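Local coordinates for protein polyhedrin (PDB 5A9A) that assembles into the microcrystalline polyhedra, the occlusion bodies of an insect cypovirus, which probably protect embedded virus particles, and binds nucleotide (UTP) in these crystals, at residues 73-78 with 99-104. Residues are numbered along the deposited sequence; the frame is centred on the assembly and turned at random.
Sequences PAHSNR and LFEYPV. With UTP (uridine 5'-triphosphate), chain B.
OE1 of E101, on the carboxylate that faces H75, is gripped by two backbone donors, the N atoms of M70 and D71. The other oxygen, OE2, accepts a hydrogen bond from a water at 2.7 Å, and the two attachments together fix the rotation of the group. The same water lies 2.8 Å from ND1 of H75, so the two residues meet through it rather than directly. Imidazole and carboxylate planes are turned 63° against each other. CB and CG of E101 lie against uracil O4, and the extended chain then leads the carboxylate away from the base to the water.

The rest of the contact illustrates how a nucleotide can become the filling between two segments that barely touch. Protein meets protein again where CG of R78 lies 4.1 Å from CD2 of L99, the two side chains running antiparallel where they pass. UTP occupies the space beyond. CD of R78 rests on one face of the uracil, 3.6 Å from N1. The F100 ring lies on the other face, tilted by about 30° and placed toward the glycosidic bond. A bend at chi3 (-52°) turns the R78 guanidinium flat under the ribose and sends NH2 toward the triphosphate, where it makes a weak bond to O3B. At the other end of the nucleotide, the backbone N of E101 gives a weak bond to uracil O4, while H79 and H96 supply further hydrogen bonds to UTP.

This nucleotide pocket thus joins the beginning of helix 76-87, with H75 at its N-cap, to the type I turn L99 to Y102. L99 also packs against H79 and F82 of that helix, and the chain continues through V104, backbone-bonded to I41 and L164, into strand 105-111 of the six-stranded antiparallel sheet.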
loop_
_atom_site.group_PDB
_atom_site.type_symbol
_atom_site.label_atom_id
_atom_site.label_comp_id
_atom_site.label_asym_id
_atom_site.label_seq_id
_atom_site.Cartn_x
_atom_site.Cartn_y
_atom_site.Cartn_z
ATOM N N PRO A 73 1.995 11.197 20.028
ATOM C CA PRO A 73 0.759 11.884 20.419
ATOM C C PRO A 73 1.012 13.218 21.123
ATOM O O PRO A 73 0.262 14.170 20.908
ATOM C CB PRO A 73 0.081 10.886 21.374
ATOM C CG PRO A 73 1.106 9.819 21.657
ATOM C CD PRO A 73 2.000 9.793 20.467
ATOM N N ALA A 74 2.053 13.286 21.947
ATOM C CA ALA A 74 2.364 14.508 22.685
ATOM C C ALA A 74 2.723 15.663 21.749
ATOM O O ALA A 74 2.592 16.831 22.116
ATOM C CB ALA A 74 3.500 14.262 23.670
ATOM N N HIS A 75 3.177 15.334 20.543
ATOM C CA HIS A 75 3.613 16.351 19.592
ATOM C C HIS A 75 2.717 16.394 18.355
ATOM O O HIS A 75 3.057 17.032 17.359
ATOM C CB HIS A 75 5.060 16.090 19.169
ATOM C CG HIS A 75 6.005 15.932 20.320
ATOM N ND1 HIS A 75 6.584 14.725 20.650
ATOM C CD2 HIS A 75 6.469 16.830 21.222
ATOM C CE1 HIS A 75 7.365 14.886 21.703
ATOM N NE2 HIS A 75 7.312 16.154 22.070
ATOM N N SER A 76 1.572 15.722 18.423
ATOM C CA SER A 76 0.675 15.622 17.275
ATOM C C SER A 76 0.122 16.985 16.864
ATOM O O SER A 76 0.024 17.290 15.676
ATOM C CB SER A 76 -0.477 14.656 17.576
ATOM O OG SER A 76 -1.387 15.194 18.523
ATOM N N ASN A 77 -0.233 17.804 17.848
ATOM C CA ASN A 77 -0.819 19.111 17.573
ATOM C C ASN A 77 0.203 20.028 16.910
ATOM O O ASN A 77 -0.091 20.694 15.917
ATOM C CB ASN A 77 -1.336 19.748 18.862
ATOM C CG ASN A 77 -2.563 20.609 18.635
ATOM O OD1 ASN A 77 -3.690 20.110 18.624
ATOM N ND2 ASN A 77 -2.354 21.909 18.450
ATOM N N ARG A 78 1.407 20.055 17.472
ATOM C CA ARG A 78 2.501 20.827 16.903
ATOM C C ARG A 78 2.757 20.416 15.457
ATOM O O ARG A 78 2.949 21.260 14.583
ATOM C CB ARG A 78 3.776 20.625 17.722
ATOM C CG ARG A 78 5.002 21.295 17.123
ATOM C CD ARG A 78 6.232 21.080 17.988
ATOM N NE ARG A 78 5.987 21.445 19.380
ATOM C CZ ARG A 78 5.966 22.693 19.836
ATOM N NH1 ARG A 78 6.167 23.713 19.011
ATOM N NH2 ARG A 78 5.734 22.924 21.121
ATOM N N LEU A 99 10.878 22.640 12.438
ATOM C CA LEU A 99 10.602 21.611 13.428
ATOM C C LEU A 99 11.901 20.929 13.839
ATOM O O LEU A 99 12.758 20.652 12.999
ATOM C CB LEU A 99 9.656 20.549 12.861
ATOM C CG LEU A 99 8.178 20.885 12.665
ATOM C CD1 LEU A 99 7.455 19.655 12.133
ATOM C CD2 LEU A 99 7.534 21.360 13.955
ATOM N N PHE A 100 12.044 20.667 15.132
ATOM C CA PHE A 100 13.136 19.839 15.624
ATOM C C PHE A 100 13.155 18.484 14.913
ATOM O O PHE A 100 14.222 17.917 14.680
ATOM C CB PHE A 100 12.995 19.615 17.135
ATOM C CG PHE A 100 13.348 20.817 17.971
ATOM C CD1 PHE A 100 14.217 21.790 17.502
ATOM C CD2 PHE A 100 12.812 20.965 19.239
ATOM C CE1 PHE A 100 14.538 22.889 18.281
ATOM C CE2 PHE A 100 13.131 22.062 20.023
ATOM C CZ PHE A 100 13.993 23.024 19.543
ATOM N N GLU A 101 11.977 17.972 14.562
ATOM C CA GLU A 101 11.858 16.592 14.089
ATOM C C GLU A 101 11.838 16.403 12.572
ATOM O O GLU A 101 11.609 15.290 12.092
ATOM C CB GLU A 101 10.606 15.933 14.670
ATOM C CG GLU A 101 10.710 15.599 16.145
ATOM C CD GLU A 101 9.741 14.508 16.560
ATOM O OE1 GLU A 101 9.145 13.868 15.666
ATOM O OE2 GLU A 101 9.577 14.288 17.778
ATOM N N TYR A 102 12.060 17.465 11.809
ATOM C CA TYR A 102 12.171 17.304 10.366
ATOM C C TYR A 102 13.637 17.067 10.012
ATOM O O TYR A 102 14.516 17.769 10.503
ATOM C CB TYR A 102 11.618 18.518 9.617
ATOM C CG TYR A 102 11.581 18.313 8.120
ATOM C CD1 TYR A 102 12.719 18.492 7.350
ATOM C CD2 TYR A 102 10.411 17.926 7.480
ATOM C CE1 TYR A 102 12.698 18.294 5.990
ATOM C CE2 TYR A 102 10.378 17.730 6.114
ATOM C CZ TYR A 102 11.528 17.916 5.375
ATOM O OH TYR A 102 11.515 17.727 4.016
ATOM N N PRO A 103 13.905 16.064 9.162
ATOM C CA PRO A 103 15.289 15.641 8.910
ATOM C C PRO A 103 16.126 16.689 8.181
ATOM O O PRO A 103 15.583 17.602 7.564
ATOM C CB PRO A 103 15.117 14.391 8.040
ATOM C CG PRO A 103 13.819 14.592 7.352
ATOM C CD PRO A 103 12.942 15.305 8.346
ATOM N N VAL A 104 17.445 16.542 8.260
ATOM C CA VAL A 104 18.367 17.470 7.611
ATOM C C VAL A 104 18.995 16.858 6.362
ATOM O O VAL A 104 19.636 17.558 5.576
ATOM C CB VAL A 104 19.503 17.905 8.565
ATOM C CG1 VAL A 104 18.966 18.827 9.649
ATOM C CG2 VAL A 104 20.196 16.689 9.176
HETATM P PA UTP B . 8.005 24.426 24.418
HETATM O O1A UTP B . 8.501 25.711 23.806
HETATM O O2A UTP B . 8.905 23.617 25.321
HETATM O O3A UTP B . 6.631 24.724 25.202
HETATM O "O5'" UTP B . 7.529 23.457 23.229
HETATM P PB UTP B . 5.582 25.835 24.693
HETATM O O1B UTP B . 4.234 25.478 25.266
HETATM O O2B UTP B . 6.177 27.197 24.950
HETATM O O3B UTP B . 5.502 25.608 23.101
HETATM P PG UTP B . 5.321 26.845 22.085
HETATM O O1G UTP B . 5.015 28.011 22.991
HETATM O O2G UTP B . 4.181 26.434 21.191
HETATM O O3G UTP B . 6.659 26.908 21.393
HETATM C "C5'" UTP B . 8.243 22.261 22.925
HETATM C "C4'" UTP B . 9.292 22.549 21.860
HETATM O "O4'" UTP B . 9.544 21.405 21.042
HETATM C "C1'" UTP B . 9.994 21.864 19.768
HETATM C "C2'" UTP B . 9.281 23.186 19.525
HETATM O "O2'" UTP B . 10.142 24.153 18.915
HETATM C "C3'" UTP B . 8.861 23.654 20.909
HETATM O "O3'" UTP B . 9.513 24.878 21.245
HETATM N N1 UTP B . 9.741 20.865 18.726
HETATM C C6 UTP B . 9.506 19.595 19.065
HETATM C C2 UTP B . 9.774 21.229 17.365
HETATM O O2 UTP B . 10.001 22.410 17.045
HETATM N N3 UTP B . 9.559 20.315 16.415
HETATM C C4 UTP B . 9.317 19.038 16.735
HETATM O O4 UTP B . 9.119 18.194 15.837
HETATM C C5 UTP B . 9.286 18.652 18.071
HETATM O O HOH W 1 7.479 12.873 18.809
#